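Local coordinates for protein transcriptional regulator, TetR family (Marinobacter aquaeolei, PDB 3NNR) that probably binds DNA as a TetR-family transcriptional regulator, with a predicted helix-turn-helix motif followed by an all-helical regulatory domain, at residues L153-V158 and Y188-L193; D8-S13 and L35-G40; Q58-L63 and D90-Y95; K49-Y54 and D109-Q114. All coordinates share one frame; numbering follows the deposited sequence.

Contact 1: L153-V158 and Y188-L193; sequences LNVWLV and YQVLTL
Leu-193 lays one methyl, CD1, against the flank of helix 145-160, where it meets Val-155 CG2 at 3.6 Å and Asn-154 C at 3.9 Å. Its side chain reaches there with CG beside the backbone N (chi1 -60°) and an extended second torsion that carries CD1 outward, and it crosses that of Val-155 on a slant. The two valines of 153-158 hold the same rotamer, CG1 opposite the backbone N (chi1 167° and 163°), and their places on the helix decide which partners their methyls meet. Val-155 uses both branches: CG2 takes Leu-193, while CG1 sits 4.2 Å from Val-190 CG1. Val-158, one helical turn on, works mainly through CG1, which packs on Val-190 CG2 at 3.8 Å and on Gln-189 CB at 4.1 Å. Val-190 therefore offers a separate methyl to each valine. Beta-branched residues suit this spot because two methyls fork directly from CB and cover a neighbouring helix without a long, flexible chain. The segment axes approach to 9.8 Å and run almost antiparallel. Beyond the pair lies the second subunit: Asn-154 ND2 donates to Gln-189 O of that chain, and Leu-193 packs on Leu-193 of that chain. Two adjacent antiparallel helices from each subunit, meeting their counterparts in this way, are consistent with the four-helix-bundle dimer interface of the TetR family.

Contact 2: D8-S13 and L35-G40; sequences DKILLS and LAISPG
Ser-13 N donates to Lys-9 O at 2.7 Å, a helical turn whose two ends both touch Leu-35. Leu-35 makes most of the contact, and its two methyls part company. CD1 lies 3.6 Å from Ile-10 CG1, with the two side chains at about a right angle, whereas CD2 turns to Lys-9 CB at 4.0 Å and to Ser-13 OG at a close 3.2 Å. A serine is small enough to let the leucine methyl settle against the helix at this position. Lys-9 gives only the root of its side chain; beyond CG the extended chain carries its amine away from the contact, which suits an exposed residue. Ile-37 adds a second, lighter touch, its CD1 4.0 Å from Ile-10 CD1. Its CG1 stands between the backbone N and the carbonyl carbon (chi1 63°), which helps direct this branch at the helix. Ala-36, with positive phi, ends the preceding helix in a Schellman motif, and Ser-38 caps the next by accepting from Asn-41 N. Residues 36-38 thus make the turn of the predicted helix-turn-helix. Helix 6-21 packs against Leu-35 and Ile-37 of this turn region, and Ile-10 also packs on Leu-42 of helix 39-45 and Ile-52 of helix 49-67.

Contact 3: Q58-L63 and D90-Y95; sequences QEYEKL and DGLWSY
Two tyrosine rings, Tyr-60 and Tyr-95, overlap obliquely, with centroids 5.0 Å apart and planes inclined at 34°, so that they form neither a parallel stack nor a T-shaped pair. They join two helices of the TetR-type helical fold, in which helix 49-67 runs from the DNA-binding region into the regulatory core and here meets the C-terminal end of helix 78-94. Over one face of the Tyr-95 ring comes Tyr-60 CB, in a CH-pi contact 3.9 Å from the ring centroid; over one face of Tyr-60 lies Tyr-95 CB. Gly-91 O occupies the edge of the Tyr-95 ring, in its plane. Tyr-60 aims its ring at the second helix because CG stands opposite the backbone N (chi1 176°). The two side chains slide past each other in opposite directions, bringing CD1 of Tyr-60 to 3.6 Å from CD1 of Tyr-95. Glycine suits position 91 because a CB there would point at the Tyr-60 ring and lie tight against CE1; the bare backbone leaves that space to the ring, and Tyr-60 CE1 comes to 3.8 Å from Gly-91 O. An unidentified molecule, probably from the crystallisation liquor, hydrogen-bonds the hydroxyl of Tyr-60, and that same OH lies 3.2 Å from Leu-92 CD2.

Contact 4: K49-Y54 and D109-Q114; sequences KSDIIY and DPRLRQ
Tyr-54 and Arg-111 lie flat on one another, the guanidinium covering part of the ring face with the planes 14° apart and the centres separated by 4.5 Å. The arginine chain bends at chi3 (-56°), which lets CB rest over the ring as a CH-pi partner while the guanidinium folds back flat on it and meets Asp-109 side-on. Inward from this, the packing is purely apolar: Ile-53 CG2 meets Leu-112 CD2 at 4.0 Å, and the other leucine methyl, CD1, lies 4.1 Å from Tyr-54 CD1. Leu-105 of helix 102-108 covers both Ile-53 and Leu-112. Asp-109 is also buried and firmly held: Arg-111 NE donates to its OD1 at 3.0 Å and Arg-111 NH2 to its OD2 at 2.7 Å. As N-cap of helix 110-136, Asp-109 takes the Arg-111 backbone N as well, on OD1, while a water spans from its OD2 to Ser-50 O. The open side belongs to exposed Arg-111 and partly exposed Asp-51, and the grip there is looser: NH2 reaches Asp-51 OD1 at 3.0 Å but less straight (146°), and NH1 adds only a weak bond. One guanidinium shared by two carboxylates, with Asp-51 OD1 and Asp-109 OD2 5.4 Å apart, would probably offset their mutual repulsion and favour both remaining ionised, and it ties the start of helix 49-67 to the start of helix 110-136 electrostatically.

From the N terminus, contact 2 closes the first loop, bringing helix 6-21 onto the turn at 35-40 within the predicted DNA-binding region. Contact 4 then opens on helix 49-67 and closes a long loop at 109-114, joining that region to the regulatory core. Contact 3 is nested inside it: it starts further along helix 49-67 and ties this helix to the end of helix 78-94. Contact 1 follows in series near the dimer partner, its centre about 38 Å from that of contact 2. Contacts 2 and 4 touch directly, Leu-11 CD2 packing on Ile-52 O at 3.9 Å, and helix 49-67 carries the connection onward to contact 3.

Contact 1: L153-V158 and Y188-L193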
loop_
_atom_site.group_PDB
_atom_site.type_symbol
_atom_site.label_atom_id
_atom_site.label_comp_id
_atom_site.label_asym_id
_atom_site.label_seq_id
_atom_site.Cartn_x
_atom_site.Cartn_y
_atom_site.Cartn_z
ATOM N N LEU A 153 6.820 -2.653 10.879
ATOM C CA LEU A 153 6.353 -1.734 9.854
ATOM C C LEU A 153 6.132 -2.464 8.509
ATOM O O LEU A 153 5.104 -2.232 7.867
ATOM C CB LEU A 153 7.324 -0.554 9.695
ATOM C CG LEU A 153 6.908 0.635 8.845
ATOM C CD1 LEU A 153 5.536 1.137 9.245
ATOM C CD2 LEU A 153 7.954 1.747 8.953
ATOM N N ASN A 154 7.048 -3.370 8.125
ATOM C CA ASN A 154 6.896 -4.153 6.879
ATOM C C ASN A 154 5.621 -4.996 6.881
ATOM O O ASN A 154 4.945 -5.064 5.869
ATOM C CB ASN A 154 8.127 -5.012 6.571
ATOM C CG ASN A 154 9.314 -4.193 6.057
ATOM O OD1 ASN A 154 9.161 -3.087 5.556
ATOM N ND2 ASN A 154 10.495 -4.759 6.157
ATOM N N VAL A 155 5.288 -5.600 8.021
ATOM C CA VAL A 155 4.021 -6.327 8.187
ATOM C C VAL A 155 2.849 -5.393 7.881
ATOM O O VAL A 155 2.027 -5.714 7.033
ATOM C CB VAL A 155 3.854 -6.914 9.593
ATOM C CG1 VAL A 155 2.451 -7.366 9.810
ATOM C CG2 VAL A 155 4.786 -8.060 9.770
ATOM N N TRP A 156 2.855 -4.208 8.489
ATOM C CA TRP A 156 1.802 -3.230 8.290
ATOM C C TRP A 156 1.712 -2.852 6.832
ATOM O O TRP A 156 0.616 -2.841 6.265
ATOM C CB TRP A 156 2.038 -1.994 9.175
ATOM C CG TRP A 156 0.907 -1.014 9.219
ATOM C CD1 TRP A 156 -0.078 -0.931 10.179
ATOM C CD2 TRP A 156 0.635 0.035 8.277
ATOM N NE1 TRP A 156 -0.942 0.095 9.876
ATOM C CE2 TRP A 156 -0.523 0.708 8.723
ATOM C CE3 TRP A 156 1.266 0.477 7.100
ATOM C CZ2 TRP A 156 -1.076 1.789 8.029
ATOM C CZ3 TRP A 156 0.712 1.564 6.397
ATOM C CH2 TRP A 156 -0.449 2.200 6.865
ATOM N N LEU A 157 2.861 -2.541 6.233
ATOM C CA LEU A 157 2.942 -2.112 4.836
ATOM C C LEU A 157 2.374 -3.178 3.882
ATOM O O LEU A 157 1.658 -2.853 2.943
ATOM C CB LEU A 157 4.399 -1.750 4.459
ATOM C CG LEU A 157 5.011 -0.470 5.066
ATOM C CD1 LEU A 157 6.534 -0.372 4.849
ATOM C CD2 LEU A 157 4.365 0.772 4.467
ATOM N N VAL A 158 2.681 -4.444 4.150
ATOM C CA VAL A 158 2.194 -5.563 3.340
ATOM C C VAL A 158 0.707 -5.795 3.530
ATOM O O VAL A 158 -0.003 -5.953 2.557
ATOM C CB VAL A 158 2.971 -6.874 3.623
ATOM C CG1 VAL A 158 2.206 -8.109 3.107
ATOM C CG2 VAL A 158 4.382 -6.782 3.015
ATOM N N TYR A 188 0.121 -15.489 3.334
ATOM C CA TYR A 188 1.306 -16.127 2.769
ATOM C C TYR A 188 2.452 -15.108 2.663
ATOM O O TYR A 188 3.599 -15.410 3.042
ATOM C CB TYR A 188 0.958 -16.721 1.388
ATOM C CG TYR A 188 2.094 -17.376 0.593
ATOM C CD1 TYR A 188 2.673 -18.589 1.004
ATOM C CD2 TYR A 188 2.540 -16.817 -0.622
ATOM C CE1 TYR A 188 3.700 -19.195 0.251
ATOM C CE2 TYR A 188 3.554 -17.422 -1.376
ATOM C CZ TYR A 188 4.136 -18.606 -0.934
ATOM O OH TYR A 188 5.143 -19.187 -1.689
ATOM N N GLN A 189 2.119 -13.904 2.189
ATOM C CA GLN A 189 3.100 -12.815 2.046
ATOM C C GLN A 189 3.615 -12.282 3.388
ATOM O O GLN A 189 4.805 -11.963 3.489
ATOM C CB GLN A 189 2.540 -11.674 1.186
ATOM C CG GLN A 189 2.262 -12.075 -0.273
ATOM C CD GLN A 189 3.492 -12.474 -1.035
ATOM O OE1 GLN A 189 4.498 -11.793 -0.970
ATOM N NE2 GLN A 189 3.414 -13.561 -1.778
ATOM N N VAL A 190 2.739 -12.170 4.389
ATOM C CA VAL A 190 3.146 -11.738 5.737
ATOM C C VAL A 190 4.046 -12.792 6.391
ATOM O O VAL A 190 5.077 -12.454 6.972
ATOM C CB VAL A 190 1.949 -11.428 6.667
ATOM C CG1 VAL A 190 2.443 -11.127 8.054
ATOM C CG2 VAL A 190 1.151 -10.225 6.122
ATOM N N LEU A 191 3.672 -14.062 6.269
ATOM C CA LEU A 191 4.465 -15.146 6.856
ATOM C C LEU A 191 5.824 -15.307 6.157
ATOM O O LEU A 191 6.787 -15.760 6.775
ATOM C CB LEU A 191 3.653 -16.448 6.931
ATOM C CG LEU A 191 2.428 -16.399 7.867
ATOM C CD1 LEU A 191 1.588 -17.635 7.722
ATOM C CD2 LEU A 191 2.806 -16.235 9.335
ATOM N N THR A 192 5.898 -14.904 4.890
ATOM C CA THR A 192 7.155 -14.883 4.150
ATOM C C THR A 192 8.161 -13.944 4.822
ATOM O O THR A 192 9.357 -14.203 4.757
ATOM C CB THR A 192 6.940 -14.461 2.689
ATOM O OG1 THR A 192 6.046 -15.395 2.073
ATOM C CG2 THR A 192 8.238 -14.422 1.913
ATOM N N LEU A 193 7.681 -12.879 5.473
ATOM C CA LEU A 193 8.571 -11.957 6.198
ATOM C C LEU A 193 9.314 -12.652 7.342
ATOM O O LEU A 193 10.475 -12.344 7.561
ATOM C CB LEU A 193 7.827 -10.738 6.768
ATOM C CG LEU A 193 7.112 -9.835 5.785
ATOM C CD1 LEU A 193 6.264 -8.811 6.546
ATOM C CD2 LEU A 193 8.129 -9.168 4.855
#

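Contact 2: D8-S13 and L35-G40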
loop_
_atom_site.group_PDB
_atom_site.type_symbol
_atom_site.label_atom_id
_atom_site.label_comp_id
_atom_site.label_asym_id
_atom_site.label_seq_id
_atom_site.Cartn_x
_atom_site.Cartn_y
_atom_site.Cartn_z
ATOM N N ASP A 8 -28.481 3.565 13.020
ATOM C CA ASP A 8 -27.632 2.383 12.776
ATOM C C ASP A 8 -27.768 1.895 11.320
ATOM O O ASP A 8 -26.781 1.456 10.746
ATOM C CB ASP A 8 -27.903 1.283 13.811
ATOM C CG ASP A 8 -27.451 1.669 15.226
ATOM O OD1 ASP A 8 -26.346 2.254 15.398
ATOM O OD2 ASP A 8 -28.199 1.356 16.177
ATOM N N LYS A 9 -28.969 2.001 10.745
ATOM C CA LYS A 9 -29.196 1.705 9.342
ATOM C C LYS A 9 -28.358 2.657 8.497
ATOM O O LYS A 9 -27.662 2.207 7.561
ATOM C CB LYS A 9 -30.667 1.842 8.916
ATOM C CG LYS A 9 -31.632 0.757 9.375
ATOM C CD LYS A 9 -33.054 1.036 8.800
ATOM C CE LYS A 9 -34.084 -0.021 9.234
ATOM N NZ LYS A 9 -35.495 0.351 8.866
ATOM N N ILE A 10 -28.395 3.952 8.838
ATOM C CA ILE A 10 -27.632 4.944 8.098
ATOM C C ILE A 10 -26.145 4.572 8.051
ATOM O O ILE A 10 -25.547 4.673 6.985
ATOM C CB ILE A 10 -27.797 6.406 8.633
ATOM C CG1 ILE A 10 -29.233 6.912 8.468
ATOM C CG2 ILE A 10 -26.859 7.371 7.854
ATOM C CD1 ILE A 10 -29.559 8.067 9.372
ATOM N N LEU A 11 -25.565 4.172 9.189
ATOM C CA LEU A 11 -24.142 3.777 9.239
ATOM C C LEU A 11 -23.923 2.478 8.444
ATOM O O LEU A 11 -22.983 2.384 7.690
ATOM C CB LEU A 11 -23.654 3.598 10.683
ATOM C CG LEU A 11 -23.472 4.824 11.596
ATOM C CD1 LEU A 11 -23.402 4.403 13.075
ATOM C CD2 LEU A 11 -22.218 5.611 11.191
ATOM N N LEU A 12 -24.822 1.512 8.582
ATOM C CA LEU A 12 -24.700 0.215 7.888
ATOM C C LEU A 12 -24.799 0.385 6.352
ATOM O O LEU A 12 -23.959 -0.149 5.590
ATOM C CB LEU A 12 -25.773 -0.775 8.384
ATOM C CG LEU A 12 -25.429 -2.272 8.428
ATOM C CD1 LEU A 12 -26.744 -3.080 8.473
ATOM C CD2 LEU A 12 -24.518 -2.785 7.281
ATOM N N SER A 13 -25.815 1.120 5.915
ATOM C CA SER A 13 -26.033 1.385 4.502
ATOM C C SER A 13 -24.956 2.266 3.874
ATOM O O SER A 13 -24.572 2.035 2.731
ATOM C CB SER A 13 -27.406 1.998 4.249
ATOM O OG SER A 13 -28.412 1.031 4.436
ATOM N N LEU A 35 -32.012 4.463 1.678
ATOM C CA LEU A 35 -32.798 4.178 2.888
ATOM C C LEU A 35 -34.258 4.631 2.889
ATOM O O LEU A 35 -34.966 4.304 3.837
ATOM C CB LEU A 35 -32.092 4.744 4.122
ATOM C CG LEU A 35 -30.838 4.036 4.587
ATOM C CD1 LEU A 35 -30.313 4.823 5.774
ATOM C CD2 LEU A 35 -31.163 2.590 4.971
ATOM N N ALA A 36 -34.720 5.326 1.846
ATOM C CA ALA A 36 -36.118 5.827 1.768
ATOM C C ALA A 36 -36.510 6.750 2.967
ATOM O O ALA A 36 -37.608 6.638 3.503
ATOM C CB ALA A 36 -37.127 4.653 1.584
ATOM N N ILE A 37 -35.553 7.585 3.403
ATOM C CA ILE A 37 -35.722 8.587 4.447
ATOM C C ILE A 37 -35.433 9.923 3.785
ATOM O O ILE A 37 -34.636 9.983 2.873
ATOM C CB ILE A 37 -34.807 8.370 5.705
ATOM C CG1 ILE A 37 -33.303 8.474 5.402
ATOM C CG2 ILE A 37 -35.117 7.028 6.343
ATOM C CD1 ILE A 37 -32.437 8.620 6.675
ATOM N N SER A 38 -36.083 10.990 4.228
ATOM C CA SER A 38 -35.854 12.298 3.619
ATOM C C SER A 38 -34.418 12.790 3.884
ATOM O O SER A 38 -33.756 12.279 4.793
ATOM C CB SER A 38 -36.820 13.326 4.190
ATOM O OG SER A 38 -36.512 13.557 5.548
ATOM N N PRO A 39 -33.928 13.758 3.081
ATOM C CA PRO A 39 -32.627 14.383 3.380
ATOM C C PRO A 39 -32.609 14.971 4.814
ATOM O O PRO A 39 -31.625 14.809 5.568
ATOM C CB PRO A 39 -32.522 15.489 2.323
ATOM C CG PRO A 39 -33.372 15.013 1.183
ATOM C CD PRO A 39 -34.444 14.149 1.745
ATOM N N GLY A 40 -33.700 15.635 5.179
ATOM C CA GLY A 40 -33.852 16.157 6.531
ATOM C C GLY A 40 -33.741 15.121 7.642
ATOM O O GLY A 40 -33.202 15.417 8.688
#

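Contact 3: Q58-L63 and D90-Y95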
loop_
_atom_site.group_PDB
_atom_site.type_symbol
_atom_site.label_atom_id
_atom_site.label_comp_id
_atom_site.label_asym_id
_atom_site.label_seq_id
_atom_site.Cartn_x
_atom_site.Cartn_y
_atom_site.Cartn_z
ATOM N N GLN A 58 -14.682 4.925 13.709
ATOM C CA GLN A 58 -14.692 4.630 15.138
ATOM C C GLN A 58 -15.162 3.212 15.459
ATOM O O GLN A 58 -14.736 2.681 16.493
ATOM C CB GLN A 58 -15.522 5.642 15.922
ATOM C CG GLN A 58 -14.864 6.988 16.046
ATOM C CD GLN A 58 -15.718 8.015 16.788
ATOM O OE1 GLN A 58 -16.944 8.108 16.606
ATOM N NE2 GLN A 58 -15.064 8.805 17.606
ATOM N N GLU A 59 -16.048 2.638 14.627
ATOM C CA GLU A 59 -16.500 1.245 14.808
ATOM C C GLU A 59 -15.379 0.285 14.376
ATOM O O GLU A 59 -15.191 -0.723 15.027
ATOM C CB GLU A 59 -17.796 0.880 14.051
ATOM C CG GLU A 59 -19.090 1.717 14.332
ATOM C CD GLU A 59 -19.588 1.710 15.790
ATOM O OE1 GLU A 59 -19.384 0.693 16.508
ATOM O OE2 GLU A 59 -20.214 2.732 16.207
ATOM N N TYR A 60 -14.677 0.596 13.284
ATOM C CA TYR A 60 -13.539 -0.205 12.768
ATOM C C TYR A 60 -12.408 -0.198 13.794
ATOM O O TYR A 60 -11.897 -1.252 14.150
ATOM C CB TYR A 60 -13.055 0.342 11.413
ATOM C CG TYR A 60 -11.819 -0.327 10.792
ATOM C CD1 TYR A 60 -11.790 -1.695 10.444
ATOM C CD2 TYR A 60 -10.693 0.408 10.524
ATOM C CE1 TYR A 60 -10.614 -2.295 9.866
ATOM C CE2 TYR A 60 -9.572 -0.158 9.971
ATOM C CZ TYR A 60 -9.522 -1.499 9.634
ATOM O OH TYR A 60 -8.328 -1.931 9.064
ATOM N N GLU A 61 -12.074 0.992 14.284
ATOM C CA GLU A 61 -11.067 1.205 15.330
ATOM C C GLU A 61 -11.373 0.335 16.562
ATOM O O GLU A 61 -10.497 -0.384 17.044
ATOM C CB GLU A 61 -11.036 2.694 15.705
ATOM C CG GLU A 61 -9.939 3.129 16.666
ATOM C CD GLU A 61 -10.063 4.573 17.130
ATOM O OE1 GLU A 61 -11.197 5.083 17.347
ATOM O OE2 GLU A 61 -8.994 5.179 17.336
ATOM N N LYS A 62 -12.615 0.376 17.050
ATOM C CA LYS A 62 -13.028 -0.452 18.207
ATOM C C LYS A 62 -12.873 -1.935 17.931
ATOM O O LYS A 62 -12.473 -2.688 18.813
ATOM C CB LYS A 62 -14.484 -0.195 18.628
ATOM C CG LYS A 62 -14.711 1.067 19.458
ATOM C CD LYS A 62 -16.229 1.373 19.670
ATOM C CE LYS A 62 -16.452 2.820 20.170
ATOM N NZ LYS A 62 -17.769 3.398 19.749
ATOM N N LEU A 63 -13.184 -2.340 16.706
ATOM C CA LEU A 63 -13.133 -3.742 16.301
ATOM C C LEU A 63 -11.700 -4.255 16.296
ATOM O O LEU A 63 -11.397 -5.259 16.928
ATOM C CB LEU A 63 -13.741 -3.925 14.900
ATOM C CG LEU A 63 -14.252 -5.314 14.544
ATOM C CD1 LEU A 63 -15.572 -5.503 15.291
ATOM C CD2 LEU A 63 -14.415 -5.510 13.019
ATOM N N ASP A 90 -10.032 -9.791 7.400
ATOM C CA ASP A 90 -11.502 -9.660 7.325
ATOM C C ASP A 90 -11.931 -8.214 7.562
ATOM O O ASP A 90 -12.831 -7.729 6.893
ATOM C CB ASP A 90 -12.208 -10.527 8.363
ATOM C CG ASP A 90 -13.740 -10.438 8.258
ATOM O OD1 ASP A 90 -14.276 -11.056 7.301
ATOM O OD2 ASP A 90 -14.389 -9.763 9.121
ATOM N N GLY A 91 -11.289 -7.534 8.510
ATOM C CA GLY A 91 -11.586 -6.124 8.782
ATOM C C GLY A 91 -11.323 -5.244 7.572
ATOM O O GLY A 91 -12.179 -4.458 7.165
ATOM N N LEU A 92 -10.131 -5.392 7.000
ATOM C CA LEU A 92 -9.738 -4.669 5.810
ATOM C C LEU A 92 -10.707 -4.888 4.620
ATOM O O LEU A 92 -10.909 -3.967 3.821
ATOM C CB LEU A 92 -8.299 -5.009 5.410
ATOM C CG LEU A 92 -7.173 -4.531 6.345
ATOM C CD1 LEU A 92 -5.864 -5.165 5.880
ATOM C CD2 LEU A 92 -7.032 -3.033 6.336
ATOM N N TRP A 93 -11.299 -6.081 4.511
ATOM C CA TRP A 93 -12.320 -6.321 3.485
ATOM C C TRP A 93 -13.602 -5.587 3.853
ATOM O O TRP A 93 -14.178 -4.877 3.014
ATOM C CB TRP A 93 -12.635 -7.823 3.254
ATOM C CG TRP A 93 -13.806 -8.029 2.314
ATOM C CD1 TRP A 93 -15.125 -8.286 2.651
ATOM C CD2 TRP A 93 -13.773 -7.936 0.888
ATOM N NE1 TRP A 93 -15.899 -8.375 1.507
ATOM C CE2 TRP A 93 -15.093 -8.166 0.414
ATOM C CE3 TRP A 93 -12.762 -7.674 -0.033
ATOM C CZ2 TRP A 93 -15.417 -8.147 -0.960
ATOM C CZ3 TRP A 93 -13.080 -7.655 -1.414
ATOM C CH2 TRP A 93 -14.404 -7.892 -1.856
ATOM N N SER A 94 -14.046 -5.756 5.100
ATOM C CA SER A 94 -15.350 -5.212 5.523
ATOM C C SER A 94 -15.410 -3.676 5.487
ATOM O O SER A 94 -16.497 -3.110 5.335
ATOM C CB SER A 94 -15.767 -5.777 6.895
ATOM O OG SER A 94 -15.972 -7.188 6.834
ATOM N N TYR A 95 -14.252 -3.026 5.611
ATOM C CA TYR A 95 -14.147 -1.587 5.609
ATOM C C TYR A 95 -13.253 -1.150 4.437
ATOM O O TYR A 95 -12.594 -0.114 4.500
ATOM C CB TYR A 95 -13.601 -1.140 6.973
ATOM C CG TYR A 95 -14.599 -1.354 8.091
ATOM C CD1 TYR A 95 -14.795 -2.623 8.644
ATOM C CD2 TYR A 95 -15.363 -0.292 8.605
ATOM C CE1 TYR A 95 -15.730 -2.857 9.661
ATOM C CE2 TYR A 95 -16.322 -0.512 9.657
ATOM C CZ TYR A 95 -16.493 -1.809 10.180
ATOM O OH TYR A 95 -17.418 -2.098 11.204
#

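Contact 4: K49-Y54 and D109-Q114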
loop_
_atom_site.group_PDB
_atom_site.type_symbol
_atom_site.label_atom_id
_atom_site.label_comp_id
_atom_site.label_asym_id
_atom_site.label_seq_id
_atom_site.Cartn_x
_atom_site.Cartn_y
_atom_site.Cartn_z
ATOM N N LYS A 49 -21.454 14.153 5.315
ATOM C CA LYS A 49 -20.811 12.856 5.010
ATOM C C LYS A 49 -19.581 12.571 5.884
ATOM O O LYS A 49 -19.370 11.442 6.262
ATOM C CB LYS A 49 -20.475 12.752 3.506
ATOM C CG LYS A 49 -19.975 11.389 3.050
ATOM C CD LYS A 49 -19.895 11.207 1.494
ATOM C CE LYS A 49 -18.843 12.080 0.836
ATOM N NZ LYS A 49 -18.424 11.618 -0.541
ATOM N N SER A 50 -18.790 13.577 6.232
ATOM C CA SER A 50 -17.589 13.363 7.091
ATOM C C SER A 50 -17.915 12.794 8.458
ATOM O O SER A 50 -17.107 12.059 9.033
ATOM C CB SER A 50 -16.808 14.665 7.314
ATOM O OG SER A 50 -16.324 15.166 6.091
ATOM N N ASP A 51 -19.072 13.183 8.991
ATOM C CA ASP A 51 -19.528 12.706 10.293
ATOM C C ASP A 51 -19.929 11.254 10.202
ATOM O O ASP A 51 -19.677 10.518 11.136
ATOM C CB ASP A 51 -20.644 13.569 10.859
ATOM C CG ASP A 51 -20.159 14.948 11.319
ATOM O OD1 ASP A 51 -18.937 15.218 11.357
ATOM O OD2 ASP A 51 -21.027 15.765 11.708
ATOM N N ILE A 52 -20.485 10.845 9.058
ATOM C CA ILE A 52 -20.829 9.441 8.823
ATOM C C ILE A 52 -19.536 8.650 8.818
ATOM O O ILE A 52 -19.383 7.704 9.590
ATOM C CB ILE A 52 -21.630 9.191 7.506
ATOM C CG1 ILE A 52 -23.005 9.895 7.584
ATOM C CG2 ILE A 52 -21.893 7.706 7.307
ATOM C CD1 ILE A 52 -23.878 9.790 6.282
ATOM N N ILE A 53 -18.588 9.097 7.997
ATOM C CA ILE A 53 -17.307 8.406 7.835
ATOM C C ILE A 53 -16.548 8.271 9.164
ATOM O O ILE A 53 -16.021 7.185 9.465
ATOM C CB ILE A 53 -16.438 9.104 6.783
ATOM C CG1 ILE A 53 -17.075 8.981 5.390
ATOM C CG2 ILE A 53 -15.013 8.488 6.733
ATOM C CD1 ILE A 53 -16.409 9.887 4.353
ATOM N N TYR A 54 -16.523 9.341 9.964
ATOM C CA TYR A 54 -15.796 9.318 11.236
ATOM C C TYR A 54 -16.355 8.238 12.160
ATOM O O TYR A 54 -15.603 7.449 12.743
ATOM C CB TYR A 54 -15.855 10.665 11.932
ATOM C CG TYR A 54 -15.073 10.762 13.227
ATOM C CD1 TYR A 54 -13.704 10.521 13.244
ATOM C CD2 TYR A 54 -15.663 11.216 14.411
ATOM C CE1 TYR A 54 -12.942 10.643 14.412
ATOM C CE2 TYR A 54 -14.891 11.365 15.618
ATOM C CZ TYR A 54 -13.537 11.075 15.593
ATOM O OH TYR A 54 -12.766 11.179 16.713
ATOM N N ASP A 109 -10.805 15.537 7.175
ATOM C CA ASP A 109 -11.132 15.540 8.579
ATOM C C ASP A 109 -9.928 15.439 9.519
ATOM O O ASP A 109 -9.320 14.365 9.675
ATOM C CB ASP A 109 -12.110 14.388 8.828
ATOM C CG ASP A 109 -12.819 14.487 10.166
ATOM O OD1 ASP A 109 -12.378 15.245 11.051
ATOM O OD2 ASP A 109 -13.852 13.796 10.337
ATOM N N PRO A 110 -9.608 16.554 10.190
ATOM C CA PRO A 110 -8.518 16.538 11.178
ATOM C C PRO A 110 -8.701 15.587 12.349
ATOM O O PRO A 110 -7.709 15.119 12.897
ATOM C CB PRO A 110 -8.478 17.980 11.662
ATOM C CG PRO A 110 -8.838 18.754 10.437
ATOM C CD PRO A 110 -9.894 17.926 9.740
ATOM N N ARG A 111 -9.951 15.299 12.713
ATOM C CA ARG A 111 -10.253 14.366 13.806
ATOM C C ARG A 111 -9.863 12.976 13.371
ATOM O O ARG A 111 -9.254 12.226 14.136
ATOM C CB ARG A 111 -11.737 14.335 14.157
ATOM C CG ARG A 111 -12.379 15.658 14.577
ATOM C CD ARG A 111 -13.922 15.522 14.581
ATOM N NE ARG A 111 -14.447 15.063 13.280
ATOM C CZ ARG A 111 -15.736 14.901 12.968
ATOM N NH1 ARG A 111 -16.708 15.210 13.822
ATOM N NH2 ARG A 111 -16.065 14.453 11.755
ATOM N N LEU A 112 -10.236 12.644 12.138
ATOM C CA LEU A 112 -9.941 11.337 11.549
ATOM C C LEU A 112 -8.449 11.143 11.363
ATOM O O LEU A 112 -7.910 10.104 11.672
ATOM C CB LEU A 112 -10.665 11.215 10.218
ATOM C CG LEU A 112 -10.719 9.863 9.526
ATOM C CD1 LEU A 112 -11.260 8.852 10.451
ATOM C CD2 LEU A 112 -11.605 9.965 8.276
ATOM N N ARG A 113 -7.781 12.177 10.885
ATOM C CA ARG A 113 -6.328 12.179 10.698
ATOM C C ARG A 113 -5.620 11.939 12.029
ATOM O O ARG A 113 -4.736 11.088 12.120
ATOM C CB ARG A 113 -5.891 13.540 10.125
ATOM C CG ARG A 113 -4.426 13.706 9.710
ATOM C CD ARG A 113 -4.137 15.222 9.514
ATOM N NE ARG A 113 -5.125 15.874 8.626
ATOM C CZ ARG A 113 -5.487 17.174 8.640
ATOM N NH1 ARG A 113 -4.976 18.067 9.519
ATOM N NH2 ARG A 113 -6.410 17.594 7.762
ATOM N N GLN A 114 -6.028 12.679 13.058
ATOM C CA GLN A 114 -5.449 12.534 14.402
ATOM C C GLN A 114 -5.668 11.092 14.905
ATOM O O GLN A 114 -4.690 10.364 15.119
ATOM C CB GLN A 114 -6.020 13.606 15.353
ATOM C CG GLN A 114 -5.654 13.534 16.848
ATOM C CD GLN A 114 -4.192 13.835 17.150
ATOM O OE1 GLN A 114 -3.911 14.789 17.870
ATOM N NE2 GLN A 114 -3.257 13.036 16.602
HETATM O O HOH W 1 -14.447 11.836 8.319
#